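Local coordinates for protein alpha-L-rhamnosidase (Aspergillus terreus, PDB 6GSZ) that probably hydrolyses terminal non-reducing alpha-L-rhamnose residues from alpha-L-rhamnosides, as a calcium-binding, glycosylated fungal glycosidase, at residues W571-F576 and K642-S647; K598-D603 and T650-T655; N198-T203 and S249-S254. One frame throughout, in Å; residues are numbered along the deposited sequence.

Interaction 1: residues W571-F576 and K642-S647. With NAG (2-acetamido-2-deoxy-beta-D-glucopyranose), chain G.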
loop_
_atom_site.group_PDB
_atom_site.type_symbol
_atom_site.label_atom_id
_atom_site.label_comp_id
_atom_site.label_asym_id
_atom_site.label_seq_id
_atom_site.Cartn_x
_atom_site.Cartn_y
_atom_site.Cartn_z
ATOM N N TRP A 571 18.501 19.110 15.852
ATOM C CA TRP A 571 19.290 18.009 15.370
ATOM C C TRP A 571 20.787 18.270 15.562
ATOM O O TRP A 571 21.294 19.341 15.307
ATOM C CB TRP A 571 19.003 17.728 13.904
ATOM C CG TRP A 571 17.852 16.811 13.622
ATOM C CD1 TRP A 571 16.572 17.150 13.319
ATOM C CD2 TRP A 571 17.875 15.380 13.621
ATOM N NE1 TRP A 571 15.795 16.057 13.133
ATOM C CE2 TRP A 571 16.574 14.937 13.284
ATOM C CE3 TRP A 571 18.881 14.425 13.806
ATOM C CZ2 TRP A 571 16.257 13.587 13.156
ATOM C CZ3 TRP A 571 18.560 13.091 13.709
ATOM C CH2 TRP A 571 17.269 12.679 13.372
ATOM N N ASP A 572 21.493 17.194 15.901
ATOM C CA ASP A 572 22.954 17.183 15.898
ATOM C C ASP A 572 23.435 17.421 14.458
ATOM O O ASP A 572 22.991 16.744 13.517
ATOM C CB ASP A 572 23.440 15.851 16.470
ATOM C CG ASP A 572 24.934 15.609 16.443
ATOM O OD1 ASP A 572 25.593 15.998 15.472
ATOM O OD2 ASP A 572 25.381 14.983 17.388
ATOM N N ARG A 573 24.287 18.435 14.284
ATOM C CA ARG A 573 24.676 18.891 12.944
ATOM C C ARG A 573 25.814 18.039 12.348
ATOM O O ARG A 573 26.361 18.431 11.313
ATOM C CB ARG A 573 24.998 20.390 12.945
ATOM C CG ARG A 573 23.767 21.294 12.998
ATOM C CD ARG A 573 23.281 21.586 14.379
ATOM N NE ARG A 573 22.409 22.755 14.295
ATOM C CZ ARG A 573 21.091 22.732 14.084
ATOM N NH1 ARG A 573 20.456 21.580 13.937
ATOM N NH2 ARG A 573 20.417 23.887 14.029
ATOM N N SER A 574 26.171 16.912 12.983
ATOM C CA SER A 574 27.135 15.986 12.390
ATOM C C SER A 574 26.439 14.745 11.824
ATOM O O SER A 574 27.117 13.813 11.370
ATOM C CB SER A 574 28.165 15.622 13.402
ATOM O OG SER A 574 27.652 14.760 14.424
ATOM N N THR A 575 25.108 14.707 11.841
ATOM C CA THR A 575 24.391 13.529 11.394
ATOM C C THR A 575 24.172 13.503 9.875
ATOM O O THR A 575 23.907 14.482 9.235
ATOM C CB THR A 575 23.018 13.437 12.057
ATOM O OG1 THR A 575 22.274 14.652 11.924
ATOM C CG2 THR A 575 23.121 13.083 13.524
ATOM N N PHE A 576 24.301 12.300 9.299
ATOM C CA PHE A 576 23.818 12.041 7.969
ATOM C C PHE A 576 22.332 12.410 7.886
ATOM O O PHE A 576 21.540 12.026 8.789
ATOM C CB PHE A 576 24.048 10.567 7.614
ATOM C CG PHE A 576 23.400 10.219 6.302
ATOM C CD1 PHE A 576 23.970 10.618 5.106
ATOM C CD2 PHE A 576 22.150 9.643 6.265
ATOM C CE1 PHE A 576 23.338 10.376 3.899
ATOM C CE2 PHE A 576 21.510 9.411 5.059
ATOM C CZ PHE A 576 22.091 9.789 3.877
ATOM N N LYS A 642 16.234 31.074 15.774
ATOM C CA LYS A 642 17.603 31.518 16.003
ATOM C C LYS A 642 18.562 30.928 14.967
ATOM O O LYS A 642 19.485 31.606 14.524
ATOM C CB LYS A 642 18.065 31.152 17.413
ATOM C CG LYS A 642 17.429 31.990 18.509
ATOM C CD LYS A 642 17.532 31.398 19.897
ATOM C CE LYS A 642 18.936 31.356 20.443
ATOM N NZ LYS A 642 18.913 30.849 21.842
ATOM N N ALA A 643 18.358 29.649 14.630
ATOM C CA ALA A 643 19.278 28.964 13.743
ATOM C C ALA A 643 19.092 29.342 12.261
ATOM O O ALA A 643 20.095 29.433 11.527
ATOM C CB ALA A 643 19.134 27.474 13.930
ATOM N N TRP A 644 17.841 29.532 11.806
ATOM C CA TRP A 644 17.510 29.474 10.387
ATOM C C TRP A 644 16.759 30.688 9.837
ATOM O O TRP A 644 16.601 30.785 8.622
ATOM C CB TRP A 644 16.703 28.200 10.080
ATOM C CG TRP A 644 17.429 26.950 10.476
ATOM C CD1 TRP A 644 17.016 26.048 11.407
ATOM C CD2 TRP A 644 18.710 26.474 9.997
ATOM N NE1 TRP A 644 17.910 25.024 11.512
ATOM C CE2 TRP A 644 18.979 25.276 10.695
ATOM C CE3 TRP A 644 19.667 26.946 9.084
ATOM C CZ2 TRP A 644 20.118 24.510 10.463
ATOM C CZ3 TRP A 644 20.798 26.187 8.856
ATOM C CH2 TRP A 644 21.038 25.016 9.571
ATOM N N ILE A 645 16.291 31.594 10.698
ATOM C CA ILE A 645 15.490 32.741 10.248
ATOM C C ILE A 645 16.179 34.018 10.731
ATOM O O ILE A 645 16.443 34.170 11.940
ATOM C CB ILE A 645 14.038 32.682 10.747
ATOM C CG1 ILE A 645 13.379 31.340 10.450
ATOM C CG2 ILE A 645 13.264 33.810 10.109
ATOM C CD1 ILE A 645 11.934 31.230 10.792
ATOM N N THR A 646 16.486 34.922 9.798
ATOM C CA THR A 646 17.106 36.199 10.194
ATOM C C THR A 646 16.086 37.040 10.963
ATOM O O THR A 646 14.892 36.784 10.890
ATOM C CB THR A 646 17.598 36.993 8.974
ATOM O OG1 THR A 646 16.482 37.429 8.195
ATOM C CG2 THR A 646 18.508 36.174 8.102
ATOM N N SER A 647 16.578 38.090 11.622
ATOM C CA SER A 647 15.724 38.941 12.438
ATOM C C SER A 647 14.555 39.504 11.617
ATOM O O SER A 647 13.442 39.587 12.143
ATOM C CB SER A 647 16.514 40.038 13.094
ATOM O OG SER A 647 17.076 40.890 12.115
HETATM C C1 NAG G . 16.914 41.324 5.727
HETATM C C2 NAG G . 18.013 40.346 6.288
HETATM C C3 NAG G . 18.942 39.836 5.135
HETATM C C4 NAG G . 18.212 39.535 3.833
HETATM C C5 NAG G . 17.305 40.704 3.460
HETATM C C6 NAG G . 16.431 40.409 2.253
HETATM C C7 NAG G . 18.423 40.735 8.739
HETATM C C8 NAG G . 19.350 41.222 9.828
HETATM N N2 NAG G . 18.791 40.915 7.427
HETATM O O3 NAG G . 19.577 38.585 5.387
HETATM O O4 NAG G . 19.149 39.180 2.786
HETATM O O5 NAG G . 16.377 40.899 4.513
HETATM O O6 NAG G . 15.707 41.601 1.922
HETATM O O7 NAG G . 17.410 40.187 9.077
#
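R573 reaches W644 with one end of its guanidinium group. NH2 lies 3.6 Å from CZ2 of the indole and 3.7 Å from NE1 of the same ring. The guanidinium and indole planes are 51° apart, so this is an oblique meeting and not a flat stack. CZ2 of W644 sits over one face of the guanidinium.

This is the close part of the contact, on the buried indole. The bend of the R573 chain at chi2 (87°) turns the guanidinium back over its own loop. There NH1 donates to O of W571, 2.8 Å away, on a lone pair in the carbonyl plane. NH2 forms a salt bridge with D603 of helix 598-619, and NE1 of W644 donates to the same carboxylate oxygen.

The looser side is where R573 meets A643, since both residues are partly exposed. The methyl CB of A643 comes in at the guanidinium edge, 3.8 Å from NH2. The same methyl also lies over a face of the W644 ring, toward the rim. The loop of R573 is itself well ordered: in the type I turn D572-T575, D572 OD1 accepts from S574 N in an Asx turn. The far end of 642-647 lies beside an N-acetylglucosamine.

Both segments belong to the six-hairpin glycosidase domain, the (alpha/alpha)6 barrel of this family. The contact joins the loop before helix 598-619 to the C-terminal end of helix 623-644. The shared D603 carboxylate probably balances the arginine charge beside the indole and fixes both groups in place.

Interaction 2: residues K598-D603 and T650-T655. With NAG (2-acetamido-2-deoxy-beta-D-glucopyranose), chain E; NAG (2-acetamido-2-deoxy-beta-D-glucopyranose), chain G.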
loop_
_atom_site.group_PDB
_atom_site.type_symbol
_atom_site.label_atom_id
_atom_site.label_comp_id
_atom_site.label_asym_id
_atom_site.label_seq_id
_atom_site.Cartn_x
_atom_site.Cartn_y
_atom_site.Cartn_z
ATOM N N LYS A 598 20.465 20.728 4.924
ATOM C CA LYS A 598 19.898 19.478 5.420
ATOM C C LYS A 598 19.387 19.607 6.854
ATOM O O LYS A 598 18.445 18.893 7.225
ATOM C CB LYS A 598 20.930 18.334 5.336
ATOM C CG LYS A 598 21.278 17.922 3.932
ATOM C CD LYS A 598 22.358 16.864 3.898
ATOM C CE LYS A 598 22.508 16.296 2.512
ATOM N NZ LYS A 598 23.099 14.950 2.536
ATOM N N TYR A 599 20.020 20.468 7.655
ATOM C CA TYR A 599 19.651 20.653 9.068
ATOM C C TYR A 599 18.482 21.634 9.206
ATOM O O TYR A 599 17.683 21.463 10.145
ATOM C CB TYR A 599 20.892 21.009 9.914
ATOM C CG TYR A 599 21.942 19.943 9.769
ATOM C CD1 TYR A 599 21.746 18.661 10.257
ATOM C CD2 TYR A 599 23.077 20.186 9.031
ATOM C CE1 TYR A 599 22.663 17.645 10.032
ATOM C CE2 TYR A 599 24.014 19.188 8.819
ATOM C CZ TYR A 599 23.793 17.915 9.299
ATOM O OH TYR A 599 24.701 16.929 9.035
ATOM N N LEU A 600 18.368 22.614 8.304
ATOM C CA LEU A 600 17.159 23.465 8.295
ATOM C C LEU A 600 15.953 22.550 8.040
ATOM O O LEU A 600 14.944 22.573 8.768
ATOM C CB LEU A 600 17.303 24.510 7.199
ATOM C CG LEU A 600 16.199 25.568 7.058
ATOM C CD1 LEU A 600 16.761 26.712 6.207
ATOM C CD2 LEU A 600 14.956 24.992 6.383
ATOM N N VAL A 601 16.101 21.668 7.033
ATOM C CA VAL A 601 15.038 20.716 6.696
ATOM C C VAL A 601 14.741 19.799 7.889
ATOM O O VAL A 601 13.579 19.587 8.276
ATOM C CB VAL A 601 15.371 19.896 5.432
ATOM C CG1 VAL A 601 14.399 18.759 5.187
ATOM C CG2 VAL A 601 15.408 20.781 4.198
ATOM N N SER A 602 15.804 19.223 8.456
ATOM C CA SER A 602 15.653 18.272 9.546
ATOM C C SER A 602 14.985 18.894 10.780
ATOM O O SER A 602 14.142 18.282 11.437
ATOM C CB SER A 602 17.008 17.662 9.876
ATOM O OG SER A 602 17.516 16.857 8.811
ATOM N N ASP A 603 15.445 20.096 11.130
ATOM C CA ASP A 603 14.891 20.774 12.292
ATOM C C ASP A 603 13.428 21.133 12.074
ATOM O O ASP A 603 12.622 21.023 13.045
ATOM C CB ASP A 603 15.691 22.039 12.589
ATOM C CG ASP A 603 17.067 21.789 13.188
ATOM O OD1 ASP A 603 17.339 20.630 13.632
ATOM O OD2 ASP A 603 17.877 22.765 13.225
ATOM N N THR A 650 13.889 36.473 6.945
ATOM C CA THR A 650 14.457 35.803 5.779
ATOM C C THR A 650 15.006 34.420 6.158
ATOM O O THR A 650 15.672 34.266 7.161
ATOM C CB THR A 650 15.582 36.660 5.175
ATOM O OG1 THR A 650 15.062 37.968 4.930
ATOM C CG2 THR A 650 16.124 36.071 3.893
ATOM N N MET A 651 14.701 33.413 5.334
ATOM C CA MET A 651 15.226 32.081 5.584
ATOM C C MET A 651 16.710 32.015 5.187
ATOM O O MET A 651 17.134 32.678 4.225
ATOM C CB MET A 651 14.458 31.050 4.767
ATOM C CG MET A 651 13.001 30.915 5.192
ATOM S SD MET A 651 12.723 30.636 6.958
ATOM C CE MET A 651 13.691 29.160 7.191
ATOM N N ALA A 652 17.471 31.155 5.884
ATOM C CA ALA A 652 18.878 30.935 5.552
ATOM C C ALA A 652 19.021 30.526 4.072
ATOM O O ALA A 652 19.954 30.966 3.388
ATOM C CB ALA A 652 19.475 29.897 6.475
ATOM N N ASN A 653 18.085 29.711 3.588
ATOM C CA ASN A 653 17.975 29.365 2.157
ATOM C C ASN A 653 16.579 29.742 1.656
ATOM O O ASN A 653 15.582 29.139 2.048
ATOM C CB ASN A 653 18.248 27.875 1.906
ATOM C CG ASN A 653 19.482 27.380 2.614
ATOM O OD1 ASN A 653 19.393 26.427 3.358
ATOM N ND2 ASN A 653 20.621 28.039 2.392
ATOM N N GLU A 654 16.522 30.732 0.762
ATOM C CA GLU A 654 15.265 31.186 0.169
ATOM C C GLU A 654 14.963 30.363 -1.093
ATOM O O GLU A 654 15.127 30.794 -2.214
ATOM C CB GLU A 654 15.346 32.684 -0.123
ATOM C CG GLU A 654 15.288 33.570 1.114
ATOM C CD GLU A 654 13.879 33.982 1.542
ATOM O OE1 GLU A 654 13.129 34.410 0.668
ATOM O OE2 GLU A 654 13.536 33.800 2.765
ATOM N N THR A 655 14.538 29.129 -0.837
ATOM C CA THR A 655 14.225 28.112 -1.816
ATOM C C THR A 655 12.785 27.657 -1.600
ATOM O O THR A 655 12.153 27.990 -0.588
ATOM C CB THR A 655 15.151 26.910 -1.648
ATOM O OG1 THR A 655 14.967 26.359 -0.330
ATOM C CG2 THR A 655 16.605 27.286 -1.857
HETATM C C1 NAG E . 21.850 27.661 3.058
HETATM C C2 NAG E . 23.052 27.779 2.164
HETATM C C3 NAG E . 24.345 27.496 2.937
HETATM C C4 NAG E . 24.452 28.250 4.260
HETATM C C5 NAG E . 23.168 27.987 5.075
HETATM C C6 NAG E . 23.136 28.649 6.455
HETATM C C7 NAG E . 22.788 25.458 1.265
HETATM C C8 NAG E . 22.668 24.646 0.031
HETATM N N2 NAG E . 22.876 26.819 1.080
HETATM O O3 NAG E . 25.407 27.802 2.078
HETATM O O4 NAG E . 25.472 27.615 5.028
HETATM O O5 NAG E . 22.051 28.381 4.286
HETATM O O6 NAG E . 23.298 30.060 6.291
HETATM O O7 NAG E . 22.803 24.836 2.344
HETATM C C1 NAG G . 16.914 41.324 5.727
HETATM C C2 NAG G . 18.013 40.346 6.288
HETATM C C3 NAG G . 18.942 39.836 5.135
HETATM C C4 NAG G . 18.212 39.535 3.833
HETATM C C5 NAG G . 17.305 40.704 3.460
HETATM C C6 NAG G . 16.431 40.409 2.253
HETATM C C7 NAG G . 18.423 40.735 8.739
HETATM C C8 NAG G . 19.350 41.222 9.828
HETATM N N2 NAG G . 18.791 40.915 7.427
HETATM O O3 NAG G . 19.577 38.585 5.387
HETATM O O4 NAG G . 19.149 39.180 2.786
HETATM O O5 NAG G . 16.377 40.899 4.513
HETATM O O6 NAG G . 15.707 41.601 1.922
HETATM O O7 NAG G . 17.410 40.187 9.077
#
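The backbones do not pair: a helical turn, 598-603, faces an irregular loop, 650-655, with the CA atoms of L600 and A652 the nearest at 8.1 Å. The place is the (alpha/alpha)6 barrel of the six-hairpin glycosidase domain. Helix 598-619 here meets the loop that joins helix 623-644 to helix 656-664.

L600 carries the contact from the helix. Its CG stands anti to the backbone N (chi1 -176°), which extends the side chain toward the loop. The branch methyl CD1 does all the touching. It meets the terminal methyl CE of M651 at 4.0 Å and the methyl CB of A652 at 4.2 Å. M651 is bent at both chi2 and chi3, a curled chain that brings CE round to the leucine. OD1 of N653 is the third neighbour, 3.9 Å from CD1. That is a polar atom against a methyl, and its hydrogen bond goes elsewhere, to N of N597. The leucine also packs on W644, so helix 623-644 borders this apolar patch.

The loop is braced from within. OE2 of E654 accepts from N of M651 with its anti lone pair, at 2.8 Å. OE1 of E654 forms a salt bridge with R680. E654 is the centre of an inverse gamma turn, and T655 is the N-cap of helix 656-664.

The loop bears sugar at N653. OD1 of this asparagine faces CD1 of L600, and ND2 carries the glycan. The covalent link from ND2 of N653 to C1 of the first N-acetylglucosamine measures 1.4 Å.

Interaction 3: residues N198-T203 and S249-S254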
loop_
_atom_site.group_PDB
_atom_site.type_symbol
_atom_site.label_atom_id
_atom_site.label_comp_id
_atom_site.label_asym_id
_atom_site.label_seq_id
_atom_site.Cartn_x
_atom_site.Cartn_y
_atom_site.Cartn_z
ATOM N N ASN A 198 -7.622 -38.127 -0.379
ATOM C CA ASN A 198 -7.346 -36.746 -0.781
ATOM C C ASN A 198 -5.829 -36.548 -0.856
ATOM O O ASN A 198 -5.070 -37.271 -0.188
ATOM C CB ASN A 198 -7.919 -35.724 0.204
ATOM C CG ASN A 198 -9.434 -35.646 0.187
ATOM O OD1 ASN A 198 -10.006 -34.776 -0.496
ATOM N ND2 ASN A 198 -10.096 -36.539 0.936
ATOM N N ALA A 199 -5.413 -35.512 -1.586
ATOM C CA ALA A 199 -4.027 -35.118 -1.580
ATOM C C ALA A 199 -3.914 -33.604 -1.471
ATOM O O ALA A 199 -4.774 -32.900 -1.983
ATOM C CB ALA A 199 -3.314 -35.595 -2.827
ATOM N N ILE A 200 -2.831 -33.165 -0.823
ATOM C CA ILE A 200 -2.425 -31.752 -0.791
ATOM C C ILE A 200 -1.009 -31.686 -1.339
ATOM O O ILE A 200 -0.146 -32.523 -0.974
ATOM C CB ILE A 200 -2.565 -31.136 0.608
ATOM C CG1 ILE A 200 -2.100 -29.686 0.601
ATOM C CG2 ILE A 200 -1.831 -31.918 1.664
ATOM C CD1 ILE A 200 -2.616 -28.869 1.768
ATOM N N GLY A 201 -0.779 -30.731 -2.236
ATOM C CA GLY A 201 0.553 -30.425 -2.734
ATOM C C GLY A 201 0.830 -28.937 -2.564
ATOM O O GLY A 201 -0.058 -28.099 -2.809
ATOM N N VAL A 202 2.035 -28.578 -2.139
ATOM C CA VAL A 202 2.382 -27.172 -1.952
ATOM C C VAL A 202 3.753 -26.937 -2.591
ATOM O O VAL A 202 4.712 -27.718 -2.340
ATOM C CB VAL A 202 2.446 -26.765 -0.466
ATOM C CG1 VAL A 202 2.647 -25.248 -0.360
ATOM C CG2 VAL A 202 1.184 -27.177 0.288
ATOM N N THR A 203 3.875 -25.911 -3.412
ATOM C CA THR A 203 5.149 -25.490 -3.921
ATOM C C THR A 203 5.641 -24.307 -3.116
ATOM O O THR A 203 4.852 -23.357 -2.890
ATOM C CB THR A 203 5.106 -25.112 -5.399
ATOM O OG1 THR A 203 4.564 -26.189 -6.168
ATOM C CG2 THR A 203 6.490 -24.765 -5.915
ATOM N N SER A 249 7.111 -34.890 9.156
ATOM C CA SER A 249 8.144 -35.669 8.465
ATOM C C SER A 249 7.549 -36.833 7.671
ATOM O O SER A 249 8.294 -37.642 7.073
ATOM C CB SER A 249 9.125 -36.220 9.461
ATOM O OG SER A 249 8.582 -37.380 10.082
ATOM N N SER A 250 6.215 -37.007 7.683
ATOM C CA SER A 250 5.519 -37.982 6.821
ATOM C C SER A 250 5.320 -37.505 5.369
ATOM O O SER A 250 4.915 -38.303 4.515
ATOM C CB SER A 250 4.204 -38.470 7.390
ATOM O OG SER A 250 3.225 -37.433 7.338
ATOM N N TRP A 251 5.540 -36.211 5.102
ATOM C CA TRP A 251 5.390 -35.693 3.763
ATOM C C TRP A 251 6.583 -36.113 2.904
ATOM O O TRP A 251 7.636 -36.455 3.424
ATOM C CB TRP A 251 5.225 -34.168 3.852
ATOM C CG TRP A 251 3.961 -33.640 4.450
ATOM C CD1 TRP A 251 3.353 -34.013 5.620
ATOM C CD2 TRP A 251 3.174 -32.602 3.877
ATOM N NE1 TRP A 251 2.247 -33.243 5.839
ATOM C CE2 TRP A 251 2.106 -32.395 4.773
ATOM C CE3 TRP A 251 3.225 -31.858 2.685
ATOM C CZ2 TRP A 251 1.143 -31.414 4.540
ATOM C CZ3 TRP A 251 2.270 -30.881 2.477
ATOM C CH2 TRP A 251 1.219 -30.711 3.373
ATOM N N LYS A 252 6.379 -36.005 1.607
ATOM C CA LYS A 252 7.448 -36.215 0.628
ATOM C C LYS A 252 7.688 -34.942 -0.163
ATOM O O LYS A 252 6.849 -34.028 -0.174
ATOM C CB LYS A 252 7.116 -37.348 -0.331
ATOM C CG LYS A 252 6.973 -38.714 0.346
ATOM C CD LYS A 252 6.994 -39.841 -0.677
ATOM C CE LYS A 252 6.621 -41.187 -0.137
ATOM N NZ LYS A 252 6.850 -42.165 -1.219
ATOM N N SER A 253 8.850 -34.836 -0.786
ATOM C CA SER A 253 9.271 -33.616 -1.465
ATOM C C SER A 253 10.030 -33.925 -2.754
ATOM O O SER A 253 10.611 -35.012 -2.954
ATOM C CB SER A 253 10.146 -32.762 -0.552
ATOM O OG SER A 253 11.331 -33.459 -0.203
ATOM N N SER A 254 10.050 -32.978 -3.664
ATOM C CA SER A 254 10.773 -33.101 -4.957
ATOM C C SER A 254 10.919 -31.721 -5.568
ATOM O O SER A 254 10.059 -30.856 -5.364
ATOM C CB SER A 254 9.967 -33.950 -5.905
ATOM O OG SER A 254 10.605 -34.096 -7.150
#
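I200 overlaps the six-membered ring of W251 with its branch methyl. CG2 lies 3.7 Å from CH2 of the indole and 4.2 Å from CZ2. The methyl meets this outer corner at a slant, neither squarely over the face nor in the ring plane. With CG1 of I200 anti to the backbone N (chi1 178°), CG2 is set between that N and the carbonyl carbon, and from there it meets CH2.

V202, two residues further along the strand, makes a lighter contact. Its CG2 is 4.4 Å from CZ3 of W251 and stands at the ring edge, near its plane. I200 and V202 thus sit on the same side of the strand, as alternate residues do. G201 lies between them and adds no side chain.

The tryptophan lies with the far rim of its ring toward these two residues. Its pyrrole side is held elsewhere: NE1 donates to O of P246. This bond satisfies the one polar atom of a buried ring and should limit how the ring can turn. The contact itself is wholly apolar, and the three touching residues are buried.

Strands 196-205 and 252-254 belong to one antiparallel sheet in the alpha-L-rhamnosidase N-terminal domain, with strand 132-140 between them. W251 lies in the loop just before 252-254 and reaches across the middle strand, touching F134 and K136. On the other flank of strand 196-205, strand 156-161 packs I161 against I200. L229 of strand 228-237, in a second sheet, touches both V202 and W251, so the cluster lies between two sheets.

Overall arrangement
Interactions 1 and 2 are neighbours, with centres 8 Å apart in the helical glycosidase domain. Their segments alternate along the chain. Interaction 1 uses the end of helix 623-644 and interaction 2 the start of helix 598-619. These helices are consecutive and touch, and OH of Y599 bonds to O of T575 between the two contacts. Both also touch the same N-acetylglucosamine. Interaction 1 is only partly buried and mixes charge with an aromatic ring. Interaction 2 is buried and mainly aliphatic, although its loop carries a glycan. Interaction 3 stands apart, about 61 Å from either by centres and on the opposite side of the chain's centre. It is a buried, apolar contact between a strand and the loop leading into another strand.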